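PDB 3T7V: methylornithine synthase PylB from Methanosarcina barkeri, which catalyses the radical-based isomerisation of L-lysine to (3R)-3-methyl-D-ornithine, a step in pyrrolysine biosynthesis, using a [4Fe-4S] cluster and S-adenosylmethionine. Local coordinates for residues Leu61-Lys72 with Phe108-Pro119. Numbering follows the deposited sequence.
Sequences LNCFIYFSTYCK and FHMVDLTMGEDP. With MD0 (5-amino-D-isoleucine), chain D; SF4 (iron/sulfur cluster), chain B; SAM (S-adenosylmethionine), chain C.
Two adjacent parallel strands of the radical SAM TIM-type barrel, 61-68 and 110-115, meet through alternating backbone bonds, among them Asp112 N to Cys63 O (2.7 Å) and Thr114 N to Ile65 O. Their short axes cross at -25°. Phe64, Asp112 and Thr114 share the face that carries the bound 5-amino-D-isoleucine (MD0). Asp112 OD2 accepts a hydrogen bond from MD0 NE at 2.9 Å and lies at the edge of the Phe64 ring, whose plane stands 73° from the carboxylate. The other oxygen, OD1, is held by Ser146 and weakly by Thr114 OG1, which, with the OD2 bond, probably limits the carboxylate's rotation. Chi1 of -179° carries the Phe64 ring to the ligand, one face turned to MD0 CA, which sits 3.6 Å above the ring plane and toward its rim. A serine in place of Phe64 would probably open a gap beside MD0 CA and leave Thr114 CB without the ring carbon CE1 it packs against. On the reverse face Cys63 CB sits over the Phe108 ring, 3.5 Å from its centroid, as a CH-pi contact. Past the strands, Cys71 SG binds FE2 of the cluster at 2.3 Å and accepts a hydrogen bond from Glu117 N at 3.3 Å, a second-shell grip on the ligating sulfur. Ser68 OG donates to Asp118 OD2 (2.6 Å) from above the carboxylate plane, and Arg90 forms a salt bridge with the same oxygen. In the barrel wall, strand 58-68 also pairs with 296-300, and 110-115 with 143-146, while helix 126-139 covers Phe67 and Leu113.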
loop_
_atom_site.group_PDB
_atom_site.type_symbol
_atom_site.label_atom_id
_atom_site.label_comp_id
_atom_site.label_asym_id
_atom_site.label_seq_id
_atom_site.Cartn_x
_atom_site.Cartn_y
_atom_site.Cartn_z
ATOM N N LEU A 61 0.638 9.844 7.414
ATOM C CA LEU A 61 -0.012 10.338 6.172
ATOM C C LEU A 61 0.970 10.224 5.002
ATOM O O LEU A 61 2.083 10.769 5.060
ATOM C CB LEU A 61 -0.444 11.779 6.315
ATOM C CG LEU A 61 -1.351 12.050 7.488
ATOM C CD1 LEU A 61 -1.532 13.570 7.711
ATOM C CD2 LEU A 61 -2.696 11.363 7.277
ATOM N N ASN A 62 0.589 9.506 3.933
ATOM C CA ASN A 62 1.509 9.252 2.772
ATOM C C ASN A 62 0.852 9.813 1.532
ATOM O O ASN A 62 -0.316 9.446 1.189
ATOM C CB ASN A 62 1.640 7.717 2.637
ATOM C CG ASN A 62 2.772 7.262 1.715
ATOM O OD1 ASN A 62 3.631 8.009 1.329
ATOM N ND2 ASN A 62 2.789 5.936 1.466
ATOM N N CYS A 63 1.560 10.722 0.879
ATOM C CA CYS A 63 1.045 11.237 -0.425
ATOM C C CYS A 63 1.382 10.291 -1.546
ATOM O O CYS A 63 2.401 9.650 -1.522
ATOM C CB CYS A 63 1.732 12.528 -0.670
ATOM S SG CYS A 63 1.144 13.438 -2.103
ATOM N N PHE A 64 0.517 10.152 -2.506
ATOM C CA PHE A 64 0.744 9.235 -3.620
ATOM C C PHE A 64 0.941 10.032 -4.891
ATOM O O PHE A 64 0.033 10.776 -5.336
ATOM C CB PHE A 64 -0.537 8.381 -3.746
ATOM C CG PHE A 64 -0.432 7.354 -4.859
ATOM C CD1 PHE A 64 0.564 6.379 -4.779
ATOM C CD2 PHE A 64 -1.280 7.363 -5.959
ATOM C CE1 PHE A 64 0.731 5.417 -5.779
ATOM C CE2 PHE A 64 -1.123 6.391 -6.979
ATOM C CZ PHE A 64 -0.122 5.449 -6.876
ATOM N N ILE A 65 2.083 9.860 -5.520
ATOM C CA ILE A 65 2.438 10.532 -6.802
ATOM C C ILE A 65 2.707 9.490 -7.848
ATOM O O ILE A 65 3.815 8.898 -7.918
ATOM C CB ILE A 65 3.661 11.441 -6.650
ATOM C CG1 ILE A 65 3.433 12.498 -5.511
ATOM C CG2 ILE A 65 3.941 12.162 -7.995
ATOM C CD1 ILE A 65 4.675 13.373 -5.321
ATOM N N TYR A 66 1.681 9.268 -8.665
ATOM C CA TYR A 66 1.779 8.273 -9.762
ATOM C C TYR A 66 2.327 9.057 -10.945
ATOM O O TYR A 66 1.602 9.795 -11.617
ATOM C CB TYR A 66 0.360 7.752 -10.017
ATOM C CG TYR A 66 0.260 6.451 -10.788
ATOM C CD1 TYR A 66 1.338 5.791 -11.346
ATOM C CD2 TYR A 66 -1.007 5.903 -10.959
ATOM C CE1 TYR A 66 1.203 4.565 -11.982
ATOM C CE2 TYR A 66 -1.169 4.690 -11.619
ATOM C CZ TYR A 66 -0.057 4.063 -12.128
ATOM O OH TYR A 66 -0.324 2.869 -12.793
ATOM N N PHE A 67 3.667 8.987 -11.127
ATOM C CA PHE A 67 4.358 9.928 -12.032
ATOM C C PHE A 67 4.477 9.446 -13.486
ATOM O O PHE A 67 4.792 10.212 -14.355
ATOM C CB PHE A 67 5.762 10.323 -11.501
ATOM C CG PHE A 67 6.741 9.205 -11.368
ATOM C CD1 PHE A 67 6.841 8.545 -10.176
ATOM C CD2 PHE A 67 7.550 8.802 -12.429
ATOM C CE1 PHE A 67 7.711 7.488 -10.023
ATOM C CE2 PHE A 67 8.428 7.727 -12.335
ATOM C CZ PHE A 67 8.525 7.054 -11.079
ATOM N N SER A 68 4.142 8.166 -13.696
ATOM C CA SER A 68 4.049 7.631 -15.053
ATOM C C SER A 68 3.124 6.449 -15.063
ATOM O O SER A 68 3.298 5.518 -14.250
ATOM C CB SER A 68 5.411 7.196 -15.594
ATOM O OG SER A 68 5.160 6.617 -16.904
ATOM N N THR A 69 2.123 6.480 -15.967
ATOM C CA THR A 69 1.164 5.383 -16.047
ATOM C C THR A 69 1.428 4.487 -17.216
ATOM O O THR A 69 0.575 3.702 -17.597
ATOM C CB THR A 69 -0.276 5.846 -16.022
ATOM O OG1 THR A 69 -0.453 6.689 -17.163
ATOM C CG2 THR A 69 -0.586 6.680 -14.727
ATOM N N TYR A 70 2.639 4.553 -17.765
ATOM C CA TYR A 70 3.076 3.556 -18.728
ATOM C C TYR A 70 3.602 2.305 -18.060
ATOM O O TYR A 70 4.354 2.385 -17.115
ATOM C CB TYR A 70 4.198 4.145 -19.609
ATOM C CG TYR A 70 3.668 5.171 -20.568
ATOM C CD1 TYR A 70 3.535 6.505 -20.168
ATOM C CD2 TYR A 70 3.289 4.804 -21.836
ATOM C CE1 TYR A 70 3.005 7.444 -21.031
ATOM C CE2 TYR A 70 2.757 5.796 -22.708
ATOM C CZ TYR A 70 2.647 7.096 -22.253
ATOM O OH TYR A 70 2.123 8.036 -23.142
ATOM N N CYS A 71 3.229 1.151 -18.596
ATOM C CA CYS A 71 3.719 -0.135 -18.054
ATOM C C CYS A 71 3.957 -1.128 -19.162
ATOM O O CYS A 71 3.107 -1.268 -20.044
ATOM C CB CYS A 71 2.744 -0.677 -17.076
ATOM S SG CYS A 71 3.537 -2.053 -16.133
ATOM N N LYS A 72 5.051 -1.866 -19.048
ATOM C CA LYS A 72 5.353 -2.928 -20.005
ATOM C C LYS A 72 4.810 -4.319 -19.570
ATOM O O LYS A 72 4.909 -5.284 -20.317
ATOM C CB LYS A 72 6.878 -2.952 -20.279
ATOM C CG LYS A 72 7.736 -3.382 -19.091
ATOM C CD LYS A 72 9.213 -2.852 -19.396
ATOM C CE LYS A 72 10.140 -3.261 -18.242
ATOM N NZ LYS A 72 10.418 -4.693 -18.370
ATOM N N PHE A 108 2.458 15.960 5.239
ATOM C CA PHE A 108 2.771 14.542 4.956
ATOM C C PHE A 108 4.031 14.029 5.682
ATOM O O PHE A 108 4.993 14.739 5.929
ATOM C CB PHE A 108 3.007 14.327 3.439
ATOM C CG PHE A 108 1.764 14.549 2.638
ATOM C CD1 PHE A 108 0.785 13.546 2.642
ATOM C CD2 PHE A 108 1.597 15.725 1.863
ATOM C CE1 PHE A 108 -0.354 13.678 1.874
ATOM C CE2 PHE A 108 0.429 15.879 1.113
ATOM C CZ PHE A 108 -0.532 14.855 1.112
ATOM N N HIS A 109 3.954 12.754 6.084
ATOM C CA HIS A 109 5.122 12.048 6.635
ATOM C C HIS A 109 5.999 11.387 5.615
ATOM O O HIS A 109 7.196 11.206 5.862
ATOM C CB HIS A 109 4.684 10.956 7.657
ATOM C CG HIS A 109 3.895 11.521 8.780
ATOM N ND1 HIS A 109 2.531 11.574 8.737
ATOM C CD2 HIS A 109 4.283 12.108 9.959
ATOM C CE1 HIS A 109 2.080 12.211 9.833
ATOM N NE2 HIS A 109 3.150 12.529 10.587
ATOM N N MET A 110 5.460 11.134 4.415
ATOM C CA MET A 110 6.186 10.390 3.403
ATOM C C MET A 110 5.497 10.685 2.090
ATOM O O MET A 110 4.279 11.053 2.067
ATOM C CB MET A 110 6.123 8.891 3.719
ATOM C CG MET A 110 6.968 8.044 2.675
ATOM S SD MET A 110 7.476 6.435 3.348
ATOM C CE MET A 110 5.869 5.738 3.617
ATOM N N VAL A 111 6.230 10.559 0.982
ATOM C CA VAL A 111 5.636 10.599 -0.378
ATOM C C VAL A 111 5.964 9.298 -1.082
ATOM O O VAL A 111 7.096 8.811 -0.949
ATOM C CB VAL A 111 6.141 11.812 -1.166
ATOM C CG1 VAL A 111 5.719 13.095 -0.531
ATOM C CG2 VAL A 111 7.647 11.803 -1.371
ATOM N N ASP A 112 4.971 8.728 -1.749
ATOM C CA ASP A 112 5.153 7.479 -2.569
ATOM C C ASP A 112 5.247 7.750 -4.043
ATOM O O ASP A 112 4.234 8.243 -4.606
ATOM C CB ASP A 112 4.025 6.502 -2.208
ATOM C CG ASP A 112 4.029 5.228 -2.974
ATOM O OD1 ASP A 112 4.950 4.929 -3.788
ATOM O OD2 ASP A 112 3.062 4.411 -2.762
ATOM N N LEU A 113 6.435 7.636 -4.608
ATOM C CA LEU A 113 6.649 7.930 -6.063
ATOM C C LEU A 113 6.440 6.571 -6.768
ATOM O O LEU A 113 7.211 5.616 -6.567
ATOM C CB LEU A 113 8.109 8.380 -6.303
ATOM C CG LEU A 113 8.501 9.647 -5.568
ATOM C CD1 LEU A 113 9.979 9.878 -5.807
ATOM C CD2 LEU A 113 7.593 10.769 -6.031
ATOM N N THR A 114 5.349 6.477 -7.522
ATOM C CA THR A 114 4.929 5.232 -8.135
ATOM C C THR A 114 4.885 5.361 -9.642
ATOM O O THR A 114 4.492 6.404 -10.205
ATOM C CB THR A 114 3.512 4.879 -7.612
ATOM O OG1 THR A 114 3.617 4.536 -6.225
ATOM C CG2 THR A 114 2.910 3.609 -8.328
ATOM N N MET A 115 5.254 4.270 -10.334
ATOM C CA MET A 115 5.078 4.201 -11.774
ATOM C C MET A 115 4.691 2.791 -12.141
ATOM O O MET A 115 4.946 1.816 -11.439
ATOM C CB MET A 115 6.337 4.639 -12.590
ATOM C CG MET A 115 7.587 3.836 -12.153
ATOM S SD MET A 115 8.911 4.218 -13.346
ATOM C CE MET A 115 10.261 3.371 -12.556
ATOM N N GLY A 116 4.087 2.685 -13.332
ATOM C CA GLY A 116 4.141 1.374 -14.037
ATOM C C GLY A 116 5.587 1.057 -14.403
ATOM O O GLY A 116 6.476 1.927 -14.184
ATOM N N GLU A 117 5.866 -0.129 -14.903
ATOM C CA GLU A 117 7.216 -0.428 -15.366
ATOM C C GLU A 117 7.341 0.272 -16.719
ATOM O O GLU A 117 7.189 -0.326 -17.768
ATOM C CB GLU A 117 7.441 -1.933 -15.464
ATOM C CG GLU A 117 7.377 -2.606 -14.077
ATOM C CD GLU A 117 8.210 -3.882 -14.014
ATOM O OE1 GLU A 117 8.906 -4.242 -14.966
ATOM O OE2 GLU A 117 8.123 -4.487 -12.886
ATOM N N ASP A 118 7.707 1.572 -16.639
ATOM C CA ASP A 118 7.658 2.424 -17.869
ATOM C C ASP A 118 8.957 2.177 -18.637
ATOM O O ASP A 118 10.037 2.487 -18.108
ATOM C CB ASP A 118 7.540 3.870 -17.368
ATOM C CG ASP A 118 7.581 4.881 -18.494
ATOM O OD1 ASP A 118 7.774 4.517 -19.628
ATOM O OD2 ASP A 118 7.425 6.061 -18.108
ATOM N N PRO A 119 8.823 1.795 -19.906
ATOM C CA PRO A 119 10.027 1.605 -20.717
ATOM C C PRO A 119 10.969 2.783 -20.759
ATOM O O PRO A 119 12.157 2.618 -20.887
ATOM C CB PRO A 119 9.436 1.359 -22.136
ATOM C CG PRO A 119 8.066 0.806 -21.875
ATOM C CD PRO A 119 7.565 1.441 -20.607
HETATM C C MD0 D . -2.248 3.240 -2.401
HETATM N N MD0 D . -2.936 4.040 -4.587
HETATM O O MD0 D . -1.516 3.442 -1.411
HETATM C CA MD0 D . -1.792 3.699 -3.749
HETATM C CB MD0 D . -0.932 2.596 -4.438
HETATM C CD MD0 D . 1.516 1.764 -4.388
HETATM N NE MD0 D . 2.697 1.678 -3.540
HETATM C CG MD0 D . 0.375 2.414 -3.612
HETATM C CG2 MD0 D . -1.652 1.230 -4.584
HETATM O OXT MD0 D . -3.346 2.675 -2.327
HETATM FE FE1 SF4 B . 2.332 -2.535 -11.628
HETATM FE FE2 SF4 B . 2.154 -2.645 -14.410
HETATM FE FE3 SF4 B . -0.128 -2.562 -13.029
HETATM FE FE4 SF4 B . 1.327 -4.768 -13.002
HETATM S S1 SF4 B . 0.352 -3.883 -14.842
HETATM S S2 SF4 B . 0.403 -3.753 -11.193
HETATM S S3 SF4 B . 3.442 -4.019 -13.064
HETATM S S4 SF4 B . 1.387 -0.924 -13.123
HETATM N N SAM C . 3.987 -1.160 -11.250
HETATM C CA SAM C . 4.519 -1.353 -9.984
HETATM C C SAM C . 4.166 -2.639 -9.352
HETATM O O SAM C . 3.368 -3.414 -9.918
HETATM O OXT SAM C . 4.803 -2.955 -8.286
HETATM C CB SAM C . 3.880 -0.624 -9.027
HETATM C CG SAM C . 2.416 -0.448 -9.010
HETATM S SD SAM C . 1.668 -0.923 -7.393
HETATM C CE SAM C . 1.031 0.637 -6.845
HETATM C "C5'" SAM C . 0.175 -1.727 -7.933
HETATM C "C4'" SAM C . -0.293 -2.600 -7.032
HETATM O "O4'" SAM C . -1.613 -1.764 -7.008
HETATM C "C3'" SAM C . -0.371 -3.878 -7.384
HETATM O "O3'" SAM C . 0.704 -4.253 -6.512
HETATM C "C2'" SAM C . -1.676 -4.077 -6.602
HETATM O "O2'" SAM C . -1.479 -4.586 -5.242
HETATM C "C1'" SAM C . -2.520 -2.790 -6.591
HETATM N N9 SAM C . -3.557 -2.852 -7.685
HETATM C C8 SAM C . -3.412 -2.796 -9.044
HETATM N N7 SAM C . -4.599 -2.941 -9.615
HETATM C C5 SAM C . -5.530 -3.079 -8.612
HETATM C C6 SAM C . -6.910 -3.336 -8.622
HETATM N N6 SAM C . -7.611 -3.464 -9.749
HETATM N N1 SAM C . -7.558 -3.384 -7.449
HETATM C C2 SAM C . -6.893 -3.274 -6.261
HETATM N N3 SAM C . -5.545 -3.142 -6.212
HETATM C C4 SAM C . -4.882 -3.022 -7.405
HETATM O O HOH W 1 8.896 -6.027 -17.041
#